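Local coordinates for protein yersinopine dehydrogenase (Yersinia pestis, PDB 6C4M) that catalyses the NADPH-dependent reductive condensation of pyruvate with an aminobutanoate-histidine intermediate, the last step in making the metallophore yersinopine, at residues 74-80 against 204-209; 133-137 against 226-230; 210-214 against 324-330; 297-301 against 353-358. One frame throughout, in Å; residues are numbered along the deposited sequence.

Interactions 1 and 3 share strand 203-217: its first half pairs with strand 71-76 in interaction 1, its second half meets helix 321-329 in interaction 3, and their centres lie about 18 Å apart. Interaction 2 packs helix 225-235, next along the chain, on strand 134-137 of the same sheet. Interaction 4, between helices 294-313 and 350-364, touches interaction 3 through Leu325 CD1 and Leu357 CD2, 3.9 Å apart, but its centre lies about 36 Å from that of interaction 2. Bound NADP is about 7 Å from the side chain of Thr206 in interaction 1 and about 6 Å from that of Lys210 in interaction 3; His260, the inferred proton donor/acceptor, is about 9 Å from the side chains of Tyr330 and Leu300.

Interaction 1 of 4, residues 74-80 against 204-209; sequences LQGTGKA and AYTKAF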
loop_
_atom_site.group_PDB
_atom_site.type_symbol
_atom_site.label_atom_id
_atom_site.label_comp_id
_atom_site.label_asym_id
_atom_site.label_seq_id
_atom_site.Cartn_x
_atom_site.Cartn_y
_atom_site.Cartn_z
ATOM N N LEU A 74 24.443 25.201 -13.572
ATOM C CA LEU A 74 23.765 23.919 -13.449
ATOM C C LEU A 74 24.684 22.917 -12.764
ATOM O O LEU A 74 25.898 22.906 -12.992
ATOM C CB LEU A 74 23.345 23.357 -14.812
ATOM C CG LEU A 74 22.769 21.927 -14.891
ATOM C CD1 LEU A 74 21.334 21.819 -14.404
ATOM C CD2 LEU A 74 22.868 21.458 -16.335
ATOM N N GLN A 75 24.087 22.056 -11.948
ATOM C CA GLN A 75 24.801 20.956 -11.316
ATOM C C GLN A 75 24.039 19.655 -11.500
ATOM O O GLN A 75 22.809 19.617 -11.395
ATOM C CB GLN A 75 25.028 21.209 -9.821
ATOM C CG GLN A 75 25.921 22.406 -9.542
ATOM C CD GLN A 75 26.466 22.412 -8.130
ATOM O OE1 GLN A 75 27.639 22.724 -7.906
ATOM N NE2 GLN A 75 25.620 22.063 -7.166
ATOM N N GLY A 76 24.778 18.595 -11.782
ATOM C CA GLY A 76 24.217 17.271 -11.775
ATOM C C GLY A 76 24.329 16.633 -10.401
ATOM O O GLY A 76 25.249 16.905 -9.634
ATOM N N THR A 77 23.382 15.749 -10.114
ATOM C CA THR A 77 23.131 15.296 -8.761
ATOM C C THR A 77 22.630 13.859 -8.812
ATOM O O THR A 77 21.962 13.458 -9.768
ATOM C CB THR A 77 22.135 16.262 -8.109
ATOM O OG1 THR A 77 22.862 17.201 -7.313
ATOM C CG2 THR A 77 21.103 15.567 -7.286
ATOM N N GLY A 78 22.965 13.085 -7.777
ATOM C CA GLY A 78 22.615 11.668 -7.770
ATOM C C GLY A 78 23.032 10.992 -9.060
ATOM O O GLY A 78 24.175 11.137 -9.529
ATOM N N LYS A 79 22.091 10.282 -9.687
ATOM C CA LYS A 79 22.437 9.561 -10.910
ATOM C C LYS A 79 22.734 10.509 -12.075
ATOM O O LYS A 79 23.593 10.213 -12.916
ATOM C CB LYS A 79 21.322 8.582 -11.276
ATOM C CG LYS A 79 19.940 9.181 -11.348
ATOM C CD LYS A 79 18.895 8.062 -11.311
ATOM C CE LYS A 79 19.350 6.853 -12.143
ATOM N NZ LYS A 79 18.363 5.730 -12.160
ATOM N N ALA A 80 22.045 11.653 -12.146
ATOM C CA ALA A 80 22.305 12.592 -13.235
ATOM C C ALA A 80 23.772 13.011 -13.300
ATOM O O ALA A 80 24.238 13.451 -14.363
ATOM C CB ALA A 80 21.406 13.821 -13.095
ATOM N N ALA A 204 20.463 25.985 -11.101
ATOM C CA ALA A 204 19.566 24.843 -11.058
ATOM C C ALA A 204 20.378 23.588 -10.815
ATOM O O ALA A 204 21.609 23.589 -10.885
ATOM C CB ALA A 204 18.752 24.701 -12.342
ATOM N N TYR A 205 19.672 22.506 -10.520
ATOM C CA TYR A 205 20.336 21.227 -10.370
ATOM C C TYR A 205 19.411 20.147 -10.896
ATOM O O TYR A 205 18.189 20.227 -10.760
ATOM C CB TYR A 205 20.741 20.957 -8.910
ATOM C CG TYR A 205 19.620 20.513 -8.020
ATOM C CD1 TYR A 205 18.665 21.414 -7.582
ATOM C CD2 TYR A 205 19.520 19.188 -7.597
ATOM C CE1 TYR A 205 17.619 21.007 -6.743
ATOM C CE2 TYR A 205 18.482 18.775 -6.753
ATOM C CZ TYR A 205 17.543 19.687 -6.336
ATOM O OH TYR A 205 16.510 19.287 -5.524
ATOM N N THR A 206 20.003 19.174 -11.560
ATOM C CA THR A 206 19.254 18.094 -12.171
ATOM C C THR A 206 19.601 16.816 -11.433
ATOM O O THR A 206 20.776 16.441 -11.358
ATOM C CB THR A 206 19.577 17.984 -13.656
ATOM O OG1 THR A 206 19.110 19.167 -14.326
ATOM C CG2 THR A 206 18.914 16.747 -14.253
ATOM N N LYS A 207 18.567 16.167 -10.901
ATOM C CA LYS A 207 18.663 14.955 -10.091
ATOM C C LYS A 207 18.613 13.682 -10.917
ATOM O O LYS A 207 19.105 12.643 -10.461
ATOM C CB LYS A 207 17.502 14.904 -9.085
ATOM C CG LYS A 207 17.530 15.973 -8.010
ATOM C CD LYS A 207 16.114 16.382 -7.509
ATOM C CE LYS A 207 15.253 15.182 -7.125
ATOM N NZ LYS A 207 13.932 15.612 -6.560
ATOM N N ALA A 208 18.027 13.732 -12.110
ATOM C CA ALA A 208 17.773 12.518 -12.871
ATOM C C ALA A 208 17.390 12.885 -14.299
ATOM O O ALA A 208 16.836 13.965 -14.548
ATOM C CB ALA A 208 16.670 11.687 -12.199
ATOM N N PHE A 209 17.697 11.981 -15.229
ATOM C CA PHE A 209 17.250 12.094 -16.610
ATOM C C PHE A 209 16.243 10.986 -16.910
ATOM O O PHE A 209 16.321 9.890 -16.350
ATOM C CB PHE A 209 18.441 12.023 -17.581
ATOM C CG PHE A 209 19.365 13.213 -17.480
ATOM C CD1 PHE A 209 18.984 14.445 -17.978
ATOM C CD2 PHE A 209 20.593 13.102 -16.858
ATOM C CE1 PHE A 209 19.822 15.536 -17.869
ATOM C CE2 PHE A 209 21.430 14.178 -16.741
ATOM C CZ PHE A 209 21.053 15.404 -17.251
#
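Parallel pairing of strands 71-76 and 203-217 forms part of the mixed sheet of the nucleotide-binding domain, and Leu74, Gln75 and Gly76 stand opposite Ala204, Tyr205 and Thr206. The short strand axes approach to 4.6 Å with 22° between their directions. Gln75 supplies two backbone bonds: its N donates to Ala204 O at 3.1 Å, and its O accepts from Thr206 N at 2.8 Å, the straighter bond of the two.

Leu74, Ala204 and Thr206 share one face of the sheet. With CG anti to the backbone N (chi1 173°), Leu74 brings its CD1 branch over to Thr206 OG1, 3.5 Å away, and the two side chains meet at a slant. That hydroxyl is hydrogen-bonded to Gln36 of helix 32-44 and to Thr172, an NADP-binding residue, which ties the strand to the cofactor site. The Tyr205 side chain stands on the other face, and Thr77 CB lies at the edge of its ring, in plane, while the Thr77 side chain lies beside that of Lys207, with Thr77 CG2 3.7 Å from Lys207 CG.

Beyond the pairing, the chain turns through Gly78, whose phi is positive, and returns Ala80 to the partner strand. Thr206 CG2 sits 3.8 Å above one face of the Phe209 ring, toward its rim, and Ala80 CB approaches Phe209 CE2 to 3.7 Å.

Interaction 2 of 4, residues 133-137 against 226-230; sequences KSVIL and EMSWL
Ser134 and Glu226 make the polar link between strand 134-137 and helix 225-235, which packs on the mixed sheet of the nucleotide-binding domain. The short axes are 11.3 Å apart at closest approach and their directions differ by 44°, so the gap is bridged by side chains. Ser134 OG donates to Glu226 OE2 at 2.8 Å. The hydroxyl comes from above the carboxylate, 58° out of its plane. The first torsion of Ser134 places OG between the backbone N and the carbonyl carbon, while Glu226 folds at chi2 (-63°), which turns its carboxylate back toward the strand.

The electrostatic interactions extend beyond this pair. Glu226 OE1 forms a salt bridge with Arg107 of the adjacent strand and a hydrogen bond with His20, so both carboxylate oxygens of this buried residue have partners; the arginine would probably help to stabilise the negative charge. Arg107 also makes a cation-pi contact with Trp229, joining the same strand to a residue about one turn along the helix from Glu226.

The apolar contacts converge on one methyl group, Ile136 CD1, which has Glu226 OE2 as a van der Waals neighbour beside the polar link. It lies 4.3 Å from Leu230 CD1. Leu230 also touches Ile163 and Leu215, spreading the helix across further strands of the sheet. At Trp229 the methyl meets the indole at its edge, near the ring plane, with Ile136 CD1 3.7 Å from Trp229 CZ3.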
loop_
_atom_site.group_PDB
_atom_site.type_symbol
_atom_site.label_atom_id
_atom_site.label_comp_id
_atom_site.label_asym_id
_atom_site.label_seq_id
_atom_site.Cartn_x
_atom_site.Cartn_y
_atom_site.Cartn_z
ATOM N N LYS A 133 12.706 28.745 -38.322
ATOM C CA LYS A 133 12.627 27.407 -38.905
ATOM C C LYS A 133 11.899 26.369 -38.051
ATOM O O LYS A 133 11.381 25.389 -38.608
ATOM C CB LYS A 133 14.031 26.852 -39.163
ATOM C CG LYS A 133 14.934 27.685 -40.066
ATOM C CD LYS A 133 16.217 26.883 -40.351
ATOM C CE LYS A 133 16.209 26.237 -41.737
ATOM N NZ LYS A 133 16.805 27.149 -42.783
ATOM N N SER A 134 11.909 26.493 -36.723
ATOM C CA SER A 134 11.328 25.442 -35.901
ATOM C C SER A 134 10.777 25.997 -34.592
ATOM O O SER A 134 11.298 26.956 -34.005
ATOM C CB SER A 134 12.358 24.359 -35.620
ATOM O OG SER A 134 13.426 24.914 -34.884
ATOM N N VAL A 135 9.714 25.351 -34.132
ATOM C CA VAL A 135 9.119 25.620 -32.842
ATOM C C VAL A 135 9.013 24.296 -32.101
ATOM O O VAL A 135 8.349 23.371 -32.580
ATOM C CB VAL A 135 7.737 26.264 -32.990
ATOM C CG1 VAL A 135 7.069 26.349 -31.648
ATOM C CG2 VAL A 135 7.878 27.654 -33.632
ATOM N N ILE A 136 9.675 24.202 -30.955
ATOM C CA ILE A 136 9.740 22.967 -30.182
ATOM C C ILE A 136 8.909 23.135 -28.920
ATOM O O ILE A 136 9.057 24.126 -28.202
ATOM C CB ILE A 136 11.195 22.599 -29.845
ATOM C CG1 ILE A 136 12.020 22.459 -31.148
ATOM C CG2 ILE A 136 11.260 21.299 -29.057
ATOM C CD1 ILE A 136 13.503 22.329 -30.931
ATOM N N LEU A 137 8.068 22.133 -28.632
ATOM C CA LEU A 137 7.193 22.116 -27.458
ATOM C C LEU A 137 7.872 21.202 -26.424
ATOM O O LEU A 137 7.876 19.969 -26.547
ATOM C CB LEU A 137 5.793 21.674 -27.875
ATOM C CG LEU A 137 5.184 22.485 -29.044
ATOM C CD1 LEU A 137 3.755 22.084 -29.278
ATOM C CD2 LEU A 137 5.282 23.992 -28.884
ATOM N N GLU A 226 16.212 18.763 -37.591
ATOM C CA GLU A 226 15.871 19.181 -36.230
ATOM C C GLU A 226 15.717 17.980 -35.317
ATOM O O GLU A 226 16.197 17.991 -34.178
ATOM C CB GLU A 226 14.574 19.998 -36.195
ATOM C CG GLU A 226 14.739 21.496 -36.412
ATOM C CD GLU A 226 15.560 22.153 -35.321
ATOM O OE1 GLU A 226 16.799 22.184 -35.461
ATOM O OE2 GLU A 226 14.978 22.633 -34.325
ATOM N N MET A 227 15.000 16.954 -35.787
ATOM C CA MET A 227 14.881 15.703 -35.030
ATOM C C MET A 227 16.247 15.114 -34.718
ATOM O O MET A 227 16.487 14.650 -33.594
ATOM C CB MET A 227 14.058 14.688 -35.819
ATOM C CG MET A 227 12.657 15.177 -36.124
ATOM S SD MET A 227 11.469 14.428 -35.060
ATOM C CE MET A 227 10.204 14.091 -36.294
ATOM N N SER A 228 17.152 15.121 -35.706
ATOM C CA SER A 228 18.496 14.597 -35.482
ATOM C C SER A 228 19.211 15.435 -34.445
ATOM O O SER A 228 19.939 14.913 -33.596
ATOM C CB SER A 228 19.296 14.584 -36.791
ATOM O OG SER A 228 18.671 13.754 -37.749
ATOM N N TRP A 229 19.009 16.747 -34.506
ATOM C CA TRP A 229 19.654 17.638 -33.555
ATOM C C TRP A 229 19.148 17.362 -32.147
ATOM O O TRP A 229 19.943 17.197 -31.215
ATOM C CB TRP A 229 19.406 19.099 -33.942
ATOM C CG TRP A 229 19.843 20.047 -32.881
ATOM C CD1 TRP A 229 21.112 20.424 -32.590
ATOM C CD2 TRP A 229 19.000 20.743 -31.971
ATOM N NE1 TRP A 229 21.119 21.302 -31.536
ATOM C CE2 TRP A 229 19.829 21.520 -31.140
ATOM C CE3 TRP A 229 17.626 20.778 -31.770
ATOM C CZ2 TRP A 229 19.327 22.322 -30.127
ATOM C CZ3 TRP A 229 17.128 21.571 -30.771
ATOM C CH2 TRP A 229 17.977 22.337 -29.959
ATOM N N LEU A 230 17.818 17.290 -31.981
ATOM C CA LEU A 230 17.239 16.958 -30.682
ATOM C C LEU A 230 17.771 15.636 -30.160
ATOM O O LEU A 230 18.120 15.524 -28.981
ATOM C CB LEU A 230 15.711 16.895 -30.762
ATOM C CG LEU A 230 14.989 18.216 -30.574
ATOM C CD1 LEU A 230 13.515 18.048 -30.872
ATOM C CD2 LEU A 230 15.150 18.742 -29.152
#

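Interaction 3 of 4, residues 210-214 against 324-330; sequences KQRIY and FLNDDNY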
loop_
_atom_site.group_PDB
_atom_site.type_symbol
_atom_site.label_atom_id
_atom_site.label_comp_id
_atom_site.label_asym_id
_atom_site.label_seq_id
_atom_site.Cartn_x
_atom_site.Cartn_y
_atom_site.Cartn_z
ATOM N N LYS A 210 15.286 11.283 -17.791
ATOM C CA LYS A 210 14.325 10.275 -18.217
ATOM C C LYS A 210 15.020 9.230 -19.089
ATOM O O LYS A 210 16.069 9.488 -19.675
ATOM C CB LYS A 210 13.171 10.910 -18.997
ATOM C CG LYS A 210 12.319 11.950 -18.227
ATOM C CD LYS A 210 11.440 11.376 -17.175
ATOM C CE LYS A 210 10.664 12.514 -16.496
ATOM N NZ LYS A 210 9.967 12.057 -15.224
ATOM N N GLN A 211 14.409 8.042 -19.203
ATOM C CA GLN A 211 15.007 7.002 -20.047
ATOM C C GLN A 211 14.608 7.149 -21.513
ATOM O O GLN A 211 15.415 6.845 -22.405
ATOM C CB GLN A 211 14.655 5.599 -19.540
ATOM C CG GLN A 211 13.183 5.325 -19.294
ATOM C CD GLN A 211 12.942 3.970 -18.599
ATOM O OE1 GLN A 211 12.239 3.890 -17.586
ATOM N NE2 GLN A 211 13.513 2.910 -19.153
ATOM N N ARG A 212 13.382 7.591 -21.800
ATOM C CA ARG A 212 13.039 7.896 -23.179
ATOM C C ARG A 212 12.015 9.022 -23.254
ATOM O O ARG A 212 11.281 9.308 -22.300
ATOM C CB ARG A 212 12.540 6.652 -23.933
ATOM C CG ARG A 212 11.253 6.007 -23.478
ATOM C CD ARG A 212 11.114 4.641 -24.215
ATOM N NE ARG A 212 11.810 3.569 -23.501
ATOM C CZ ARG A 212 12.955 2.990 -23.844
ATOM N NH1 ARG A 212 13.608 3.323 -24.958
ATOM N NH2 ARG A 212 13.451 2.040 -23.057
ATOM N N ILE A 213 12.018 9.671 -24.416
ATOM C CA ILE A 213 11.087 10.720 -24.781
ATOM C C ILE A 213 10.514 10.351 -26.135
ATOM O O ILE A 213 11.234 9.861 -27.014
ATOM C CB ILE A 213 11.783 12.093 -24.850
ATOM C CG1 ILE A 213 12.355 12.503 -23.487
ATOM C CG2 ILE A 213 10.843 13.129 -25.356
ATOM C CD1 ILE A 213 11.317 12.650 -22.379
ATOM N N TYR A 214 9.229 10.587 -26.307
ATOM C CA TYR A 214 8.562 10.389 -27.580
ATOM C C TYR A 214 8.454 11.744 -28.261
ATOM O O TYR A 214 8.128 12.735 -27.609
ATOM C CB TYR A 214 7.171 9.784 -27.385
ATOM C CG TYR A 214 7.187 8.398 -26.809
ATOM C CD1 TYR A 214 7.228 8.199 -25.438
ATOM C CD2 TYR A 214 7.171 7.279 -27.635
ATOM C CE1 TYR A 214 7.256 6.923 -24.903
ATOM C CE2 TYR A 214 7.199 5.993 -27.101
ATOM C CZ TYR A 214 7.219 5.834 -25.735
ATOM O OH TYR A 214 7.263 4.580 -25.203
ATOM N N PHE A 324 3.398 1.893 -20.015
ATOM C CA PHE A 324 4.014 3.222 -20.054
ATOM C C PHE A 324 4.494 3.640 -18.669
ATOM O O PHE A 324 5.638 4.072 -18.501
ATOM C CB PHE A 324 3.004 4.234 -20.612
ATOM C CG PHE A 324 3.469 5.673 -20.574
ATOM C CD1 PHE A 324 4.514 6.109 -21.393
ATOM C CD2 PHE A 324 2.824 6.604 -19.765
ATOM C CE1 PHE A 324 4.931 7.442 -21.376
ATOM C CE2 PHE A 324 3.231 7.940 -19.750
ATOM C CZ PHE A 324 4.277 8.359 -20.565
ATOM N N LEU A 325 3.620 3.546 -17.663
ATOM C CA LEU A 325 4.021 3.930 -16.311
ATOM C C LEU A 325 5.216 3.125 -15.831
ATOM O O LEU A 325 6.154 3.674 -15.239
ATOM C CB LEU A 325 2.875 3.730 -15.334
ATOM C CG LEU A 325 1.621 4.550 -15.569
ATOM C CD1 LEU A 325 0.489 4.101 -14.604
ATOM C CD2 LEU A 325 1.906 6.033 -15.383
ATOM N N ASN A 326 5.171 1.811 -16.015
ATOM C CA ASN A 326 6.220 0.976 -15.450
ATOM C C ASN A 326 7.481 1.054 -16.302
ATOM O O ASN A 326 8.568 1.330 -15.785
ATOM C CB ASN A 326 5.745 -0.472 -15.342
ATOM C CG ASN A 326 6.664 -1.335 -14.499
ATOM O OD1 ASN A 326 6.563 -1.375 -13.276
ATOM N ND2 ASN A 326 7.582 -2.036 -15.164
ATOM N N ASP A 327 7.342 0.829 -17.612
ATOM C CA ASP A 327 8.515 0.599 -18.456
ATOM C C ASP A 327 9.103 1.891 -19.015
ATOM O O ASP A 327 10.291 1.923 -19.328
ATOM C CB ASP A 327 8.177 -0.351 -19.616
ATOM C CG ASP A 327 7.900 -1.774 -19.169
ATOM O OD1 ASP A 327 7.938 -2.076 -17.940
ATOM O OD2 ASP A 327 7.626 -2.605 -20.071
ATOM N N ASP A 328 8.326 2.954 -19.149
ATOM C CA ASP A 328 8.876 4.230 -19.614
ATOM C C ASP A 328 9.100 5.255 -18.508
ATOM O O ASP A 328 9.782 6.251 -18.759
ATOM C CB ASP A 328 7.966 4.853 -20.665
ATOM C CG ASP A 328 7.805 3.979 -21.899
ATOM O OD1 ASP A 328 8.619 3.048 -22.094
ATOM O OD2 ASP A 328 6.862 4.235 -22.684
ATOM N N ASN A 329 8.545 5.064 -17.300
ATOM C CA ASN A 329 8.715 6.070 -16.250
ATOM C C ASN A 329 9.388 5.493 -14.998
ATOM O O ASN A 329 10.601 5.661 -14.828
ATOM C CB ASN A 329 7.363 6.724 -15.952
ATOM C CG ASN A 329 6.880 7.584 -17.110
ATOM O OD1 ASN A 329 7.125 8.795 -17.127
ATOM N ND2 ASN A 329 6.245 6.954 -18.112
ATOM N N TYR A 330 8.640 4.798 -14.115
ATOM C CA TYR A 330 9.223 4.318 -12.858
ATOM C C TYR A 330 8.775 2.874 -12.609
ATOM O O TYR A 330 7.575 2.615 -12.494
ATOM C CB TYR A 330 8.818 5.241 -11.701
ATOM C CG TYR A 330 8.984 6.705 -12.032
ATOM C CD1 TYR A 330 7.933 7.427 -12.593
ATOM C CD2 TYR A 330 10.195 7.370 -11.810
ATOM C CE1 TYR A 330 8.069 8.779 -12.914
ATOM C CE2 TYR A 330 10.341 8.730 -12.128
ATOM C CZ TYR A 330 9.269 9.426 -12.683
ATOM O OH TYR A 330 9.372 10.769 -13.019
#
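Asp328 OD2 is gripped by Tyr214 OH, which donates to it at 2.6 Å, and by Arg323, five residues earlier in the chain, through a salt bridge. The tyrosine hydroxyl approaches from above the carboxylate, 42° out of its plane, and the ring and carboxylate planes stand 53° apart. The other oxygen, Asp328 OD1, forms a long salt bridge with Arg212 NE at 3.5 Å, reached at the edge of the guanidinium group, whose plane is turned 62° from the carboxylate. Two arginines around one buried carboxylate would probably favour its ionised form.

Next to this cluster, Tyr214 CE1 touches the edge of the Phe324 ring at Phe324 CE1, 4.3 Å away. Asn329 ND2 lies 3.4 Å above the centre of the Phe324 ring and donates to Phe324 O at 3.0 Å; Asp328 N reaches that carbonyl oxygen from the opposite face of its plane. The Asn329 side chain thus holds the wider pi-type turn at 324-329.

Lys210, bent at chi2, brings NZ within 2.6 Å of Tyr330 OH, and Gln211 CG packs 3.6 Å from Asp328 O. Together these contacts join strand 203-217 of the nucleotide-binding sheet to helix 321-329, at the junction of a nucleotide-binding and a helical domain, the two-domain architecture of opine dehydrogenases.

Interaction 4 of 4, residues 297-301 against 353-358; sequences IADLA and QQYALF
Ile297 lies against the turn from Gln354 to Phe358, and both of its branches take part. Its CG2, anti to the backbone N, approaches Gln354 O to 3.3 Å and also meets Leu357 CB at 3.9 Å. The CG1 branch goes to the ring of Phe358, where it lies at the edge, 4.0 Å from Phe358 CD2; the two side chains cross at about a right angle.

Leu357 points into the other helix and divides its methyls: CD1 rests 4.1 Å from Ala301 CB, while CD2 meets Leu300 CD2 at 4.2 Å. These contacts join helices 294-313 and 350-364 in the helical part of the subunit, the short axes 9.1 Å apart and their directions differing by 115°. The same pair borders the dimer interface, where Tyr355 of the second subunit packs on Ile297 and Gln354.

Gln354 is extended beyond CG and lays its amide end alongside Ala298, with Gln354 OE1 3.6 Å from Ala298 CB. No direct hydrogen bond joins the segments; instead one water donates to both Ala301 O, at 3.0 Å, and Gln353 OE1, while Gln353 NE2 is bonded to Phe345 O.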
loop_
_atom_site.group_PDB
_atom_site.type_symbol
_atom_site.label_atom_id
_atom_site.label_comp_id
_atom_site.label_asym_id
_atom_site.label_seq_id
_atom_site.Cartn_x
_atom_site.Cartn_y
_atom_site.Cartn_z
ATOM N N ILE A 297 -8.391 5.260 -7.889
ATOM C CA ILE A 297 -7.816 4.389 -8.911
ATOM C C ILE A 297 -8.833 4.110 -10.009
ATOM O O ILE A 297 -8.482 4.019 -11.196
ATOM C CB ILE A 297 -7.304 3.090 -8.250
ATOM C CG1 ILE A 297 -6.063 3.403 -7.399
ATOM C CG2 ILE A 297 -7.053 1.992 -9.263
ATOM C CD1 ILE A 297 -4.873 3.914 -8.213
ATOM N N ALA A 298 -10.103 3.964 -9.633
ATOM C CA ALA A 298 -11.157 3.800 -10.631
ATOM C C ALA A 298 -11.226 5.011 -11.549
ATOM O O ALA A 298 -11.462 4.867 -12.762
ATOM C CB ALA A 298 -12.506 3.544 -9.923
ATOM N N ASP A 299 -10.976 6.216 -11.012
ATOM C CA ASP A 299 -10.943 7.397 -11.892
ATOM C C ASP A 299 -9.712 7.387 -12.803
ATOM O O ASP A 299 -9.774 7.870 -13.937
ATOM C CB ASP A 299 -10.948 8.709 -11.097
ATOM C CG ASP A 299 -12.298 9.040 -10.463
ATOM O OD1 ASP A 299 -13.335 8.477 -10.877
ATOM O OD2 ASP A 299 -12.319 9.929 -9.587
ATOM N N LEU A 300 -8.579 6.881 -12.310
ATOM C CA LEU A 300 -7.392 6.795 -13.137
ATOM C C LEU A 300 -7.640 5.870 -14.320
ATOM O O LEU A 300 -7.347 6.209 -15.475
ATOM C CB LEU A 300 -6.213 6.320 -12.291
ATOM C CG LEU A 300 -4.864 6.065 -12.981
ATOM C CD1 LEU A 300 -4.416 7.270 -13.686
ATOM C CD2 LEU A 300 -3.823 5.655 -11.956
ATOM N N ALA A 301 -8.200 4.698 -14.052
ATOM C CA ALA A 301 -8.504 3.769 -15.129
ATOM C C ALA A 301 -9.574 4.328 -16.064
ATOM O O ALA A 301 -9.479 4.161 -17.279
ATOM C CB ALA A 301 -8.947 2.439 -14.532
ATOM N N GLN A 353 -7.706 -4.197 -14.075
ATOM C CA GLN A 353 -6.940 -2.992 -14.337
ATOM C C GLN A 353 -6.773 -2.170 -13.072
ATOM O O GLN A 353 -5.666 -1.711 -12.746
ATOM C CB GLN A 353 -7.638 -2.143 -15.419
ATOM C CG GLN A 353 -7.495 -2.660 -16.847
ATOM C CD GLN A 353 -7.949 -1.595 -17.860
ATOM O OE1 GLN A 353 -8.536 -0.571 -17.490
ATOM N NE2 GLN A 353 -7.662 -1.826 -19.121
ATOM N N GLN A 354 -7.871 -1.984 -12.335
ATOM C CA GLN A 354 -7.810 -1.160 -11.149
ATOM C C GLN A 354 -6.922 -1.788 -10.091
ATOM O O GLN A 354 -6.067 -1.111 -9.504
ATOM C CB GLN A 354 -9.230 -0.922 -10.631
ATOM C CG GLN A 354 -10.009 0.104 -11.514
ATOM C CD GLN A 354 -11.484 0.156 -11.150
ATOM O OE1 GLN A 354 -11.837 0.045 -9.992
ATOM N NE2 GLN A 354 -12.341 0.262 -12.145
ATOM N N TYR A 355 -7.125 -3.078 -9.812
ATOM C CA TYR A 355 -6.276 -3.769 -8.843
ATOM C C TYR A 355 -4.811 -3.574 -9.215
ATOM O O TYR A 355 -3.996 -3.156 -8.380
ATOM C CB TYR A 355 -6.667 -5.259 -8.780
ATOM C CG TYR A 355 -5.962 -6.141 -7.740
ATOM C CD1 TYR A 355 -5.257 -5.598 -6.680
ATOM C CD2 TYR A 355 -6.026 -7.523 -7.836
ATOM C CE1 TYR A 355 -4.634 -6.396 -5.765
ATOM C CE2 TYR A 355 -5.389 -8.343 -6.922
ATOM C CZ TYR A 355 -4.697 -7.775 -5.885
ATOM O OH TYR A 355 -4.096 -8.573 -4.939
ATOM N N ALA A 356 -4.479 -3.778 -10.500
ATOM C CA ALA A 356 -3.091 -3.630 -10.931
ATOM C C ALA A 356 -2.573 -2.226 -10.663
ATOM O O ALA A 356 -1.448 -2.063 -10.172
ATOM C CB ALA A 356 -2.945 -3.988 -12.407
ATOM N N LEU A 357 -3.398 -1.196 -10.928
ATOM C CA LEU A 357 -2.958 0.171 -10.694
ATOM C C LEU A 357 -2.826 0.491 -9.217
ATOM O O LEU A 357 -1.888 1.210 -8.829
ATOM C CB LEU A 357 -3.914 1.150 -11.378
ATOM C CG LEU A 357 -3.807 1.204 -12.905
ATOM C CD1 LEU A 357 -5.052 1.905 -13.503
ATOM C CD2 LEU A 357 -2.511 1.938 -13.305
ATOM N N PHE A 358 -3.770 -0.005 -8.372
ATOM C CA PHE A 358 -3.628 0.190 -6.935
ATOM C C PHE A 358 -2.351 -0.460 -6.442
ATOM O O PHE A 358 -1.604 0.132 -5.652
ATOM C CB PHE A 358 -4.857 -0.344 -6.161
ATOM C CG PHE A 358 -4.780 -0.054 -4.693
ATOM C CD1 PHE A 358 -4.066 -0.882 -3.854
ATOM C CD2 PHE A 358 -5.359 1.085 -4.166
ATOM C CE1 PHE A 358 -3.956 -0.600 -2.502
ATOM C CE2 PHE A 358 -5.266 1.359 -2.823
ATOM C CZ PHE A 358 -4.551 0.506 -1.992
HETATM O O HOH W 1 -7.639 2.056 -18.333
#